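Long-range contacts in sigma-c capsid protein (Avian reovirus, PDB 2VRS), which forms the homotrimeric fibre with which the virion attaches to host cells, and induces apoptosis: residues Q84-M88 against Y114-T119; V124-V129 against F190-G194; A146-S151 against T207-T211. All coordinates share one frame; numbering follows the deposited sequence.

How the interactions relate
All three contacts lie in the C-terminal domain of the fibre, and all reach the same antiparallel sheet, that of the beta-barrel. Interaction 1 closes along the chain before the others open; interactions 2 and 3 then alternate. Interactions 1 and 3, with centres about 16 Å apart, share the neighbouring strands 111-119 and 198-210 and meet directly: Tyr114 bonds through its backbone to Thr207 and rests its hydroxyl against Leu148. Interaction 2, centred about 20 Å from interaction 1 and 27 Å from interaction 3, is linked to interaction 1 through strands 81-92 and 128-134. The contacts sample the barrel in three places: its interior, the ends of two paired strands with the loops beyond, and the C-terminal end beside a loop.

Interaction 1: residues Q84-M88 against Y114-T119; sequences QFRWM and YMMSST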
# COMPACT_ATOMS: atom_id res chain seq x y z
N GLN C 84 18.00 2.42 17.06
CA GLN C 84 19.42 2.81 17.07
C GLN C 84 20.18 1.62 17.67
O GLN C 84 19.86 1.15 18.78
CB GLN C 84 19.63 4.06 17.93
CG GLN C 84 18.83 5.25 17.43
CD GLN C 84 18.95 6.42 18.38
OE1 GLN C 84 17.96 6.93 18.88
NE2 GLN C 84 20.18 6.83 18.64
N PHE C 85 21.11 1.08 16.90
CA PHE C 85 21.95 -0.02 17.37
C PHE C 85 23.32 -0.02 16.69
O PHE C 85 23.59 0.76 15.77
CB PHE C 85 21.22 -1.35 17.19
CG PHE C 85 20.69 -1.58 15.78
CD1 PHE C 85 21.51 -2.16 14.81
CD2 PHE C 85 19.38 -1.24 15.44
CE1 PHE C 85 21.01 -2.39 13.51
CE2 PHE C 85 18.87 -1.46 14.13
CZ PHE C 85 19.69 -2.03 13.18
N ARG C 86 24.20 -0.91 17.15
CA ARG C 86 25.50 -1.09 16.53
C ARG C 86 25.56 -2.40 15.74
O ARG C 86 25.01 -3.43 16.17
CB ARG C 86 26.59 -1.03 17.62
CG ARG C 86 26.60 0.32 18.35
CD ARG C 86 27.32 1.37 17.53
NE ARG C 86 28.72 1.53 17.91
CZ ARG C 86 29.74 0.78 17.48
NH1 ARG C 86 29.53 -0.23 16.63
NH2 ARG C 86 30.98 1.03 17.90
N TRP C 87 26.23 -2.36 14.60
CA TRP C 87 26.26 -3.55 13.72
C TRP C 87 27.68 -3.78 13.26
O TRP C 87 28.29 -2.86 12.68
CB TRP C 87 25.37 -3.30 12.49
CG TRP C 87 24.83 -4.51 11.85
CD1 TRP C 87 25.36 -5.78 11.88
CD2 TRP C 87 23.65 -4.58 11.04
NE1 TRP C 87 24.56 -6.65 11.14
CE2 TRP C 87 23.50 -5.93 10.63
CE3 TRP C 87 22.67 -3.63 10.64
CZ2 TRP C 87 22.42 -6.37 9.84
CZ3 TRP C 87 21.59 -4.07 9.83
CH2 TRP C 87 21.46 -5.42 9.46
N MET C 88 28.23 -4.96 13.54
CA MET C 88 29.57 -5.24 13.04
C MET C 88 29.41 -5.81 11.65
O MET C 88 28.82 -6.88 11.46
CB MET C 88 30.33 -6.22 13.95
CG MET C 88 31.82 -6.31 13.58
SD MET C 88 32.56 -7.82 14.25
CE MET C 88 31.59 -9.13 13.47
N TYR C 114 17.69 2.33 6.36
CA TYR C 114 18.92 2.29 7.15
C TYR C 114 19.81 3.49 6.88
O TYR C 114 20.09 3.84 5.73
CB TYR C 114 19.74 1.05 6.78
CG TYR C 114 19.21 -0.26 7.27
CD1 TYR C 114 18.87 -0.45 8.61
CD2 TYR C 114 19.16 -1.36 6.40
CE1 TYR C 114 18.43 -1.73 9.08
CE2 TYR C 114 18.75 -2.59 6.86
CZ TYR C 114 18.38 -2.79 8.18
OH TYR C 114 17.99 -4.05 8.58
N MET C 115 20.28 4.12 7.96
CA MET C 115 21.30 5.14 7.83
C MET C 115 22.45 4.69 8.74
O MET C 115 22.24 4.59 9.94
CB MET C 115 20.72 6.49 8.32
CG MET C 115 19.82 7.17 7.32
SD MET C 115 18.11 6.55 7.14
CE MET C 115 17.50 6.39 8.83
N MET C 116 23.63 4.43 8.18
CA MET C 116 24.76 3.89 8.98
C MET C 116 26.01 4.72 8.81
O MET C 116 26.31 5.23 7.71
CB MET C 116 25.12 2.51 8.47
CG MET C 116 23.92 1.55 8.35
SD MET C 116 24.55 -0.09 7.89
CE MET C 116 23.07 -0.95 7.46
N SER C 117 26.76 4.85 9.91
CA SER C 117 28.04 5.52 9.82
C SER C 117 29.05 4.77 10.67
O SER C 117 28.70 4.07 11.63
CB SER C 117 27.92 6.99 10.26
OG SER C 117 27.52 7.07 11.60
N SER C 118 30.32 4.90 10.32
CA SER C 118 31.26 4.11 11.08
C SER C 118 32.18 4.98 11.86
O SER C 118 32.54 6.07 11.45
CB SER C 118 32.09 3.25 10.15
OG SER C 118 33.04 4.06 9.43
N THR C 119 32.63 4.41 12.97
CA THR C 119 33.89 4.81 13.55
C THR C 119 34.92 3.70 13.23
O THR C 119 34.58 2.52 13.06
CB THR C 119 33.75 5.17 15.06
OG1 THR C 119 34.78 6.09 15.42
CG2 THR C 119 33.74 3.92 15.96
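The six-membered ring of Trp87 drives its edge toward the face of Tyr114 in an offset edge-to-face pair, with centroids 5.7 Å apart and planes turned by 74°. The leading atom is CZ3 of Trp87, 3.8 Å from CZ of Tyr114, and the same corner of the indole lies beside the phenol oxygen. Next to it Met116 sends in its terminal methyl, CE standing 4.2 Å from CE3 of Trp87; extended beyond CG, the chain carries its methyl to the indole. Phe85 joins from the same strand as the tryptophan, its CZ 4.3 Å from CE1 of Tyr114. The indole is aimed by its first torsion, which sets CG anti to the backbone N (chi1 -155°), and anchored where NE1 donates to the carbonyl of Asp134. Phe133 adds another edge-to-face partner, and Phe186 touches both Trp87 and Tyr114. The axes of the two segments come no closer than 9.0 Å, at 60° to each other, and the segments touch through side chains. Aromatic and methionine side chains meeting between strands that are not neighbours, both pairing with strand 98-108, belong to the hydrophobic interior of the beta-barrel of the fibre's C-terminal domain.

Interaction 2: residues V124-V129 against F190-G194; sequences VTSNVV and FPTGG
Thr192 meets the 124-129 segment with both branches of its side chain. Its hydroxyl donates to the carbonyl of Ser126, OG1 to O 2.7 Å, lying in the carbonyl plane on a lone pair. Its methyl CG2 does the apolar work, meeting Val124 tip to tip and lying 3.7 Å from CG1 of Val129. With OG1 between the backbone N and the carbonyl carbon (chi1 62°), one rotamer serves both. The carbonyl of Asn127 is gripped twice: the amide of Thr192 donates to it from well above the carbonyl plane, N to O 3.1 Å, and a water donates to it as well. That water accepts from Gly193 N, at 3.0 Å from its oxygen, and thus bridges the two segments. Asn127 CA makes a CA-H...O contact with Gly194 O at 3.1 Å, and Asn127 OD1 accepts a weak bond from Ser126 OG. Beyond the turn, Val129 and Phe190 form an antiparallel hydrogen-bonded pair, each N 3.0 Å from the other's O, satisfying both backbone groups of each residue. Here CG1 of Val129 sits over one face of the Phe190 ring, 3.7 Å from its centroid, a CH-pi contact. Outside the segments, the carbonyl of Thr192 accepts from Arg167. The pairing joins strand 128-134 to strand 185-191; Phe190 also packs on Val163 and Phe165 of strand 159-167, while Pro191 touches Tyr174, a zinc-site residue on strand 170-180.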
# COMPACT_ATOMS: atom_id res chain seq x y z
N VAL C 124 41.31 -2.68 2.98
CA VAL C 124 40.88 -3.30 1.72
C VAL C 124 42.13 -3.66 0.95
O VAL C 124 43.20 -3.09 1.18
CB VAL C 124 39.95 -2.38 0.85
CG1 VAL C 124 38.61 -2.15 1.57
CG2 VAL C 124 40.63 -1.05 0.51
N THR C 125 42.00 -4.61 0.03
CA THR C 125 43.14 -5.08 -0.75
C THR C 125 42.92 -5.06 -2.25
O THR C 125 43.81 -5.38 -3.01
CB THR C 125 43.55 -6.50 -0.32
OG1 THR C 125 42.45 -7.39 -0.51
CG2 THR C 125 43.93 -6.53 1.15
N SER C 126 41.73 -4.63 -2.67
CA SER C 126 41.37 -4.70 -4.07
C SER C 126 40.57 -3.47 -4.49
O SER C 126 40.41 -2.54 -3.69
CB SER C 126 40.62 -6.00 -4.35
OG SER C 126 40.22 -6.06 -5.71
N ASN C 127 40.11 -3.44 -5.74
CA ASN C 127 39.34 -2.30 -6.24
C ASN C 127 37.82 -2.39 -5.95
O ASN C 127 37.06 -1.46 -6.23
CB ASN C 127 39.60 -2.07 -7.73
CG ASN C 127 39.14 -3.24 -8.59
OD1 ASN C 127 39.02 -4.36 -8.11
ND2 ASN C 127 38.90 -2.98 -9.87
N VAL C 128 37.41 -3.52 -5.40
CA VAL C 128 36.01 -3.80 -5.03
C VAL C 128 36.05 -4.57 -3.71
O VAL C 128 36.97 -5.37 -3.49
CB VAL C 128 35.28 -4.65 -6.11
CG1 VAL C 128 33.89 -5.05 -5.64
CG2 VAL C 128 35.15 -3.89 -7.42
N VAL C 129 35.08 -4.33 -2.83
CA VAL C 129 35.00 -5.04 -1.57
C VAL C 129 33.53 -5.43 -1.32
O VAL C 129 32.61 -4.73 -1.79
CB VAL C 129 35.53 -4.19 -0.40
CG1 VAL C 129 34.69 -2.91 -0.20
CG2 VAL C 129 35.62 -4.99 0.90
N PHE C 190 30.90 -2.81 -3.39
CA PHE C 190 31.21 -1.44 -3.80
C PHE C 190 32.68 -1.19 -4.13
O PHE C 190 33.56 -1.92 -3.64
CB PHE C 190 30.66 -0.43 -2.76
CG PHE C 190 31.26 -0.57 -1.37
CD1 PHE C 190 30.66 -1.37 -0.40
CD2 PHE C 190 32.40 0.18 -1.01
CE1 PHE C 190 31.21 -1.46 0.89
CE2 PHE C 190 32.96 0.06 0.27
CZ PHE C 190 32.35 -0.73 1.22
N PRO C 191 32.95 -0.20 -5.00
CA PRO C 191 34.31 0.18 -5.34
C PRO C 191 34.99 0.75 -4.11
O PRO C 191 34.35 1.43 -3.29
CB PRO C 191 34.13 1.32 -6.37
CG PRO C 191 32.74 1.18 -6.86
CD PRO C 191 31.96 0.65 -5.71
N THR C 192 36.29 0.48 -3.99
CA THR C 192 37.11 0.97 -2.88
C THR C 192 37.87 2.28 -3.18
O THR C 192 38.50 2.84 -2.27
CB THR C 192 38.16 -0.06 -2.49
OG1 THR C 192 39.03 -0.26 -3.62
CG2 THR C 192 37.51 -1.38 -2.04
N GLY C 193 37.80 2.75 -4.42
CA GLY C 193 38.40 4.04 -4.80
C GLY C 193 39.87 3.95 -5.20
O GLY C 193 40.55 4.97 -5.28
N GLY C 194 40.36 2.73 -5.42
CA GLY C 194 41.73 2.49 -5.87
C GLY C 194 42.09 1.01 -5.96
O GLY C 194 41.21 0.15 -6.07
O HOH W 1 37.73 1.28 -7.06

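Interaction 3: residues A146-S151 against T207-T211; sequences ARLVPS and TGIDT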
# COMPACT_ATOMS: atom_id res chain seq x y z
N ALA C 146 11.38 -8.16 13.44
CA ALA C 146 10.62 -8.33 12.21
C ALA C 146 10.84 -7.15 11.28
O ALA C 146 10.77 -7.30 10.07
CB ALA C 146 9.16 -8.49 12.51
N ARG C 147 11.16 -5.99 11.85
CA ARG C 147 11.34 -4.75 11.01
C ARG C 147 12.67 -4.73 10.27
O ARG C 147 12.92 -3.79 9.51
CB ARG C 147 11.22 -3.48 11.83
CG ARG C 147 9.90 -3.37 12.64
CD ARG C 147 8.75 -2.77 11.85
NE ARG C 147 8.39 -3.53 10.64
CZ ARG C 147 7.63 -4.63 10.61
NH1 ARG C 147 7.14 -5.16 11.73
NH2 ARG C 147 7.39 -5.21 9.44
N LEU C 148 13.53 -5.73 10.52
CA LEU C 148 14.87 -5.75 9.94
C LEU C 148 15.02 -6.91 8.97
O LEU C 148 16.12 -7.23 8.50
CB LEU C 148 15.95 -5.87 11.04
CG LEU C 148 15.89 -4.81 12.16
CD1 LEU C 148 17.04 -5.01 13.14
CD2 LEU C 148 15.88 -3.40 11.56
N VAL C 149 13.90 -7.58 8.73
CA VAL C 149 13.84 -8.73 7.81
C VAL C 149 13.02 -8.36 6.56
O VAL C 149 11.85 -7.96 6.66
CB VAL C 149 13.18 -9.99 8.49
CG1 VAL C 149 13.14 -11.14 7.49
CG2 VAL C 149 13.99 -10.42 9.72
N PRO C 150 13.65 -8.48 5.38
CA PRO C 150 12.96 -8.13 4.13
C PRO C 150 11.87 -9.14 3.77
O PRO C 150 11.97 -10.32 4.17
CB PRO C 150 14.07 -8.22 3.08
CG PRO C 150 15.03 -9.29 3.68
CD PRO C 150 15.03 -8.95 5.14
N SER C 151 10.87 -8.68 3.02
CA SER C 151 9.80 -9.58 2.58
C SER C 151 10.37 -10.61 1.60
O SER C 151 11.41 -10.42 1.02
CB SER C 151 8.66 -8.80 1.90
OG SER C 151 9.11 -8.25 0.67
N THR C 207 20.51 2.79 2.68
CA THR C 207 19.69 1.91 1.87
C THR C 207 18.35 1.74 2.57
O THR C 207 18.11 2.29 3.63
CB THR C 207 20.41 0.54 1.56
OG1 THR C 207 19.67 -0.17 0.53
CG2 THR C 207 20.55 -0.37 2.81
N GLY C 208 17.44 1.01 1.95
CA GLY C 208 16.21 0.69 2.65
C GLY C 208 15.66 -0.59 2.04
O GLY C 208 16.08 -1.04 0.94
N ILE C 209 14.75 -1.18 2.79
CA ILE C 209 14.16 -2.49 2.46
C ILE C 209 12.66 -2.47 2.68
O ILE C 209 12.12 -1.64 3.45
CB ILE C 209 14.82 -3.64 3.32
CG1 ILE C 209 14.53 -3.47 4.86
CG2 ILE C 209 16.36 -3.66 3.05
CD1 ILE C 209 14.94 -4.71 5.76
N ASP C 210 11.99 -3.37 1.98
CA ASP C 210 10.57 -3.59 2.18
C ASP C 210 10.45 -4.82 3.01
O ASP C 210 11.00 -5.86 2.61
CB ASP C 210 9.87 -3.80 0.85
CG ASP C 210 9.90 -2.57 -0.04
OD1 ASP C 210 9.93 -1.43 0.48
OD2 ASP C 210 9.86 -2.75 -1.26
N THR C 211 9.69 -4.71 4.12
CA THR C 211 9.57 -5.82 5.10
C THR C 211 8.23 -6.58 4.94
O THR C 211 7.29 -6.15 4.26
CB THR C 211 9.75 -5.34 6.55
OG1 THR C 211 8.66 -4.49 6.90
CG2 THR C 211 11.08 -4.58 6.71
O HOH W 2 9.28 -1.78 8.36
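Pro150 and Thr211 bring the backbones to a CA-CA distance of 4.2 Å, where the loop after the 3-10 segment passes beside the C-terminal end of the chain. One backbone hydrogen bond joins the two segments: Ser151 N donates to Asp210 O at 2.9 Å, in the carbonyl plane and on a lone pair. Beside it, Pro150 CA makes a CA-H...O contact with the same Asp210 oxygen.

Among the side chains, Arg147 and Thr211 cross at about a right angle. The arginine bends at chi2 and chi3, folding its guanidinium back until NH2 donates to Thr211 OG1 at 2.9 Å, nearly straight at 166° and with the hydroxyl at the group's edge. A water accepts from Arg147 NE, 3.0 Å from its oxygen, and also bonds to that hydroxyl; the two in-plane partners, hydroxyl and water, would limit rotation of the guanidinium. Tyr65 adds a cation-pi contact. Deeper in, CD1 of Ile209 packs 3.9 Å from the carbonyl carbon of Leu148.

Ser151 OG caps helix 152-155 at Phe154 N. Asp210 forms a salt bridge with Arg111 and bonds to Tyr76 and His108 of the third subunit. Strand 198-210 pairs with strand 111-119, while Arg147 and Leu148 rest on strand 81-92.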